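Long-range contact in glyoxalase-related enzyme (Fulvimarina pelagi, PDB 3BQX), which is of unknown function but belongs to the VOC superfamily and is related to glyoxalases: residues A[11-16]-A[50-55]. Numbering follows the deposited sequence.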
ATOM      1  N   LEU A  11       5.624   5.096  -1.456  1.00  8.50           N
ATOM      2  CA  LEU A  11       6.820   4.268  -1.378  1.00  9.67           C
ATOM      3  C   LEU A  11       8.027   5.180  -1.388  1.00  9.79           C
ATOM      4  O   LEU A  11       8.113   6.076  -2.225  1.00  9.96           O
ATOM      5  CB  LEU A  11       6.908   3.324  -2.576  1.00  9.01           C
ATOM      6  CG  LEU A  11       5.710   2.392  -2.763  1.00  8.89           C
ATOM      7  CD1 LEU A  11       5.886   1.565  -4.032  1.00 10.43           C
ATOM      8  CD2 LEU A  11       5.577   1.491  -1.534  1.00 11.64           C
ATOM      9  N   GLY A  12       8.957   4.955  -0.462  1.00  9.66           N
ATOM     10  CA  GLY A  12      10.170   5.754  -0.421  1.00 11.62           C
ATOM     11  C   GLY A  12      11.137   5.184  -1.441  1.00 12.26           C
ATOM     12  O   GLY A  12      11.360   3.974  -1.475  1.00 13.18           O
ATOM     13  N   ILE A  13      11.713   6.047  -2.274  1.00 12.94           N
ATOM     14  CA  ILE A  13      12.640   5.607  -3.314  1.00 13.97           C
ATOM     15  C   ILE A  13      13.946   6.395  -3.305  1.00 14.18           C
ATOM     16  O   ILE A  13      14.039   7.449  -2.687  1.00 14.38           O
ATOM     17  CB  ILE A  13      11.984   5.732  -4.706  1.00 13.46           C
ATOM     18  CG1 ILE A  13      11.638   7.196  -4.986  1.00 12.37           C
ATOM     19  CG2 ILE A  13      10.722   4.859  -4.763  1.00 12.25           C
ATOM     20  CD1 ILE A  13      11.317   7.484  -6.446  1.00 14.35           C
ATOM     21  N   GLY A  14      14.951   5.878  -4.006  1.00 15.77           N
ATOM     22  CA  GLY A  14      16.235   6.555  -4.045  1.00 18.78           C
ATOM     23  C   GLY A  14      16.501   7.340  -5.313  1.00 19.66           C
ATOM     24  O   GLY A  14      17.223   8.337  -5.286  1.00 22.17           O
ATOM     25  N   ASP A  15      15.914   6.907  -6.425  1.00 20.78           N
ATOM     26  CA  ASP A  15      16.122   7.572  -7.708  1.00 21.55           C
ATOM     27  C   ASP A  15      14.845   7.603  -8.543  1.00 20.63           C
ATOM     28  O   ASP A  15      14.309   6.555  -8.903  1.00 20.34           O
ATOM     29  CB  ASP A  15      17.218   6.841  -8.487  1.00 23.15           C
ATOM     30  CG  ASP A  15      17.600   7.556  -9.764  1.00 25.13           C
ATOM     31  OD1 ASP A  15      18.312   8.581  -9.684  1.00 28.50           O
ATOM     32  OD2 ASP A  15      17.184   7.097 -10.849  1.00 25.53           O
ATOM     33  N   LEU A  16      14.370   8.804  -8.867  1.00 20.92           N
ATOM     34  CA  LEU A  16      13.149   8.955  -9.655  1.00 20.52           C
ATOM     35  C   LEU A  16      13.189   8.328 -11.041  1.00 21.57           C
ATOM     36  O   LEU A  16      12.216   7.711 -11.474  1.00 21.12           O
ATOM     37  CB  LEU A  16      12.775  10.430  -9.807  1.00 21.90           C
ATOM     38  CG  LEU A  16      11.737  10.978  -8.831  1.00 21.92           C
ATOM     39  CD1 LEU A  16      12.327  11.040  -7.437  1.00 23.39           C
ATOM     40  CD2 LEU A  16      11.297  12.360  -9.287  1.00 22.22           C
ATOM     41  N   THR A  50       5.636   7.776  -5.318  1.00  7.40           N
ATOM     42  CA  THR A  50       7.020   7.328  -5.137  1.00  8.66           C
ATOM     43  C   THR A  50       7.759   8.628  -4.812  1.00  8.84           C
ATOM     44  O   THR A  50       7.935   9.492  -5.669  1.00 10.06           O
ATOM     45  CB  THR A  50       7.585   6.648  -6.402  1.00  8.22           C
ATOM     46  OG1 THR A  50       7.518   7.547  -7.518  1.00 10.74           O
ATOM     47  CG2 THR A  50       6.791   5.399  -6.717  1.00  8.19           C
ATOM     48  N   TRP A  51       8.155   8.755  -3.549  1.00  9.38           N
ATOM     49  CA  TRP A  51       8.792   9.950  -3.004  1.00 10.05           C
ATOM     50  C   TRP A  51      10.226   9.659  -2.573  1.00 11.54           C
ATOM     51  O   TRP A  51      10.480   8.624  -1.965  1.00 11.29           O
ATOM     52  CB  TRP A  51       7.967  10.366  -1.785  1.00 10.29           C
ATOM     53  CG  TRP A  51       8.061  11.773  -1.335  1.00 11.61           C
ATOM     54  CD1 TRP A  51       8.682  12.812  -1.970  1.00 12.35           C
ATOM     55  CD2 TRP A  51       7.418  12.329  -0.184  1.00 12.40           C
ATOM     56  NE1 TRP A  51       8.453  13.985  -1.285  1.00 12.40           N
ATOM     57  CE2 TRP A  51       7.682  13.715  -0.186  1.00 12.74           C
ATOM     58  CE3 TRP A  51       6.639  11.788   0.849  1.00 12.48           C
ATOM     59  CZ2 TRP A  51       7.193  14.572   0.804  1.00 12.36           C
ATOM     60  CZ3 TRP A  51       6.152  12.643   1.834  1.00 11.87           C
ATOM     61  CH2 TRP A  51       6.430  14.019   1.801  1.00 13.93           C
ATOM     62  N   LEU A  52      11.160  10.561  -2.878  1.00 12.10           N
ATOM     63  CA  LEU A  52      12.542  10.348  -2.450  1.00 13.28           C
ATOM     64  C   LEU A  52      12.521  10.133  -0.939  1.00 13.86           C
ATOM     65  O   LEU A  52      11.887  10.893  -0.212  1.00 13.59           O
ATOM     66  CB  LEU A  52      13.411  11.563  -2.789  1.00 14.05           C
ATOM     67  CG  LEU A  52      13.690  11.766  -4.280  1.00 14.73           C
ATOM     68  CD1 LEU A  52      14.510  13.030  -4.479  1.00 16.64           C
ATOM     69  CD2 LEU A  52      14.428  10.553  -4.831  1.00 16.23           C
ATOM     70  N   VAL A  53      13.221   9.101  -0.477  1.00 14.45           N
ATOM     71  CA  VAL A  53      13.249   8.757   0.943  1.00 16.01           C
ATOM     72  C   VAL A  53      13.579   9.907   1.888  1.00 16.92           C
ATOM     73  O   VAL A  53      12.954  10.039   2.938  1.00 16.35           O
ATOM     74  CB  VAL A  53      14.239   7.608   1.220  1.00 17.99           C
ATOM     75  CG1 VAL A  53      14.081   7.124   2.657  1.00 20.13           C
ATOM     76  CG2 VAL A  53      14.002   6.473   0.252  1.00 20.40           C
ATOM     77  N   GLN A  54      14.553  10.743   1.532  1.00 17.76           N
ATOM     78  CA  GLN A  54      14.923  11.859   2.399  1.00 19.12           C
ATOM     79  C   GLN A  54      13.712  12.736   2.699  1.00 18.38           C
ATOM     80  O   GLN A  54      13.512  13.174   3.830  1.00 18.31           O
ATOM     81  CB  GLN A  54      16.003  12.741   1.755  1.00 20.94           C
ATOM     82  CG  GLN A  54      17.150  12.021   1.073  1.00 24.30           C
ATOM     83  CD  GLN A  54      16.875  11.760  -0.398  1.00 25.17           C
ATOM     84  OE1 GLN A  54      16.210  10.792  -0.754  1.00 22.43           O
ATOM     85  NE2 GLN A  54      17.377  12.643  -1.261  1.00 25.58           N
ATOM     86  N   ASN A  55      12.913  12.994   1.668  1.00 17.30           N
ATOM     87  CA  ASN A  55      11.727  13.828   1.795  1.00 16.51           C
ATOM     88  C   ASN A  55      10.635  13.149   2.617  1.00 16.07           C
ATOM     89  O   ASN A  55       9.961  13.796   3.421  1.00 15.76           O
ATOM     90  CB  ASN A  55      11.204  14.193   0.402  1.00 18.15           C
ATOM     91  CG  ASN A  55      12.166  15.090  -0.360  1.00 19.62           C
ATOM     92  OD1 ASN A  55      12.309  16.271  -0.046  1.00 22.42           O
ATOM     93  ND2 ASN A  55      12.840  14.526  -1.354  1.00 19.77           N
TER
HETATM   94  O   HOH W   1      17.865   9.715  -2.711  1.00 31.51           O
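Ile13 joins Trp51 and Val53 through its backbone, at the ends of two parallel strands. Trp51 N donates to Leu11 O. Ile13 N donates to Trp51 O at 2.9 Å, and Val53 N donates to Ile13 O. Thr50, Gly12 and Leu52 add CA-H...O contacts along the same line.

The tight part lies beside Ile13. Its CG1 sits between the backbone N and the carbonyl carbon (chi1 62°), which brings it 3.5 Å from Trp51 O. Ile13 CD1 reaches on to Thr50 CB at 3.8 Å. Val53 CG2 packs against the peptide of Gly12 and Ile13 and lies 3.1 Å from Ile13 O. Leu16 and Leu52 cross at about a right angle, with the methyls Leu16 CD1 and Leu52 CD2 pressed to 3.4 Å. Ser19 of helix 16-26 touches both Ile13 and Thr50.

The side toward solvent is looser. Gly14 and Gln54 are exposed, and one water links them, donating to Gly14 O and to Gln54 OE1 at 2.8 Å. The side chain of Asp15 starts away from segment 50-55, and its OD2 caps Ala18 N, as an N-cap of helix 16-26.

At Leu11 the sheet continues into the second subunit. Strands 8-13 and 47-52 are the first and fourth of a mixed sheet ordered 1-4-3-2, the βαβββ module of the VOC fold.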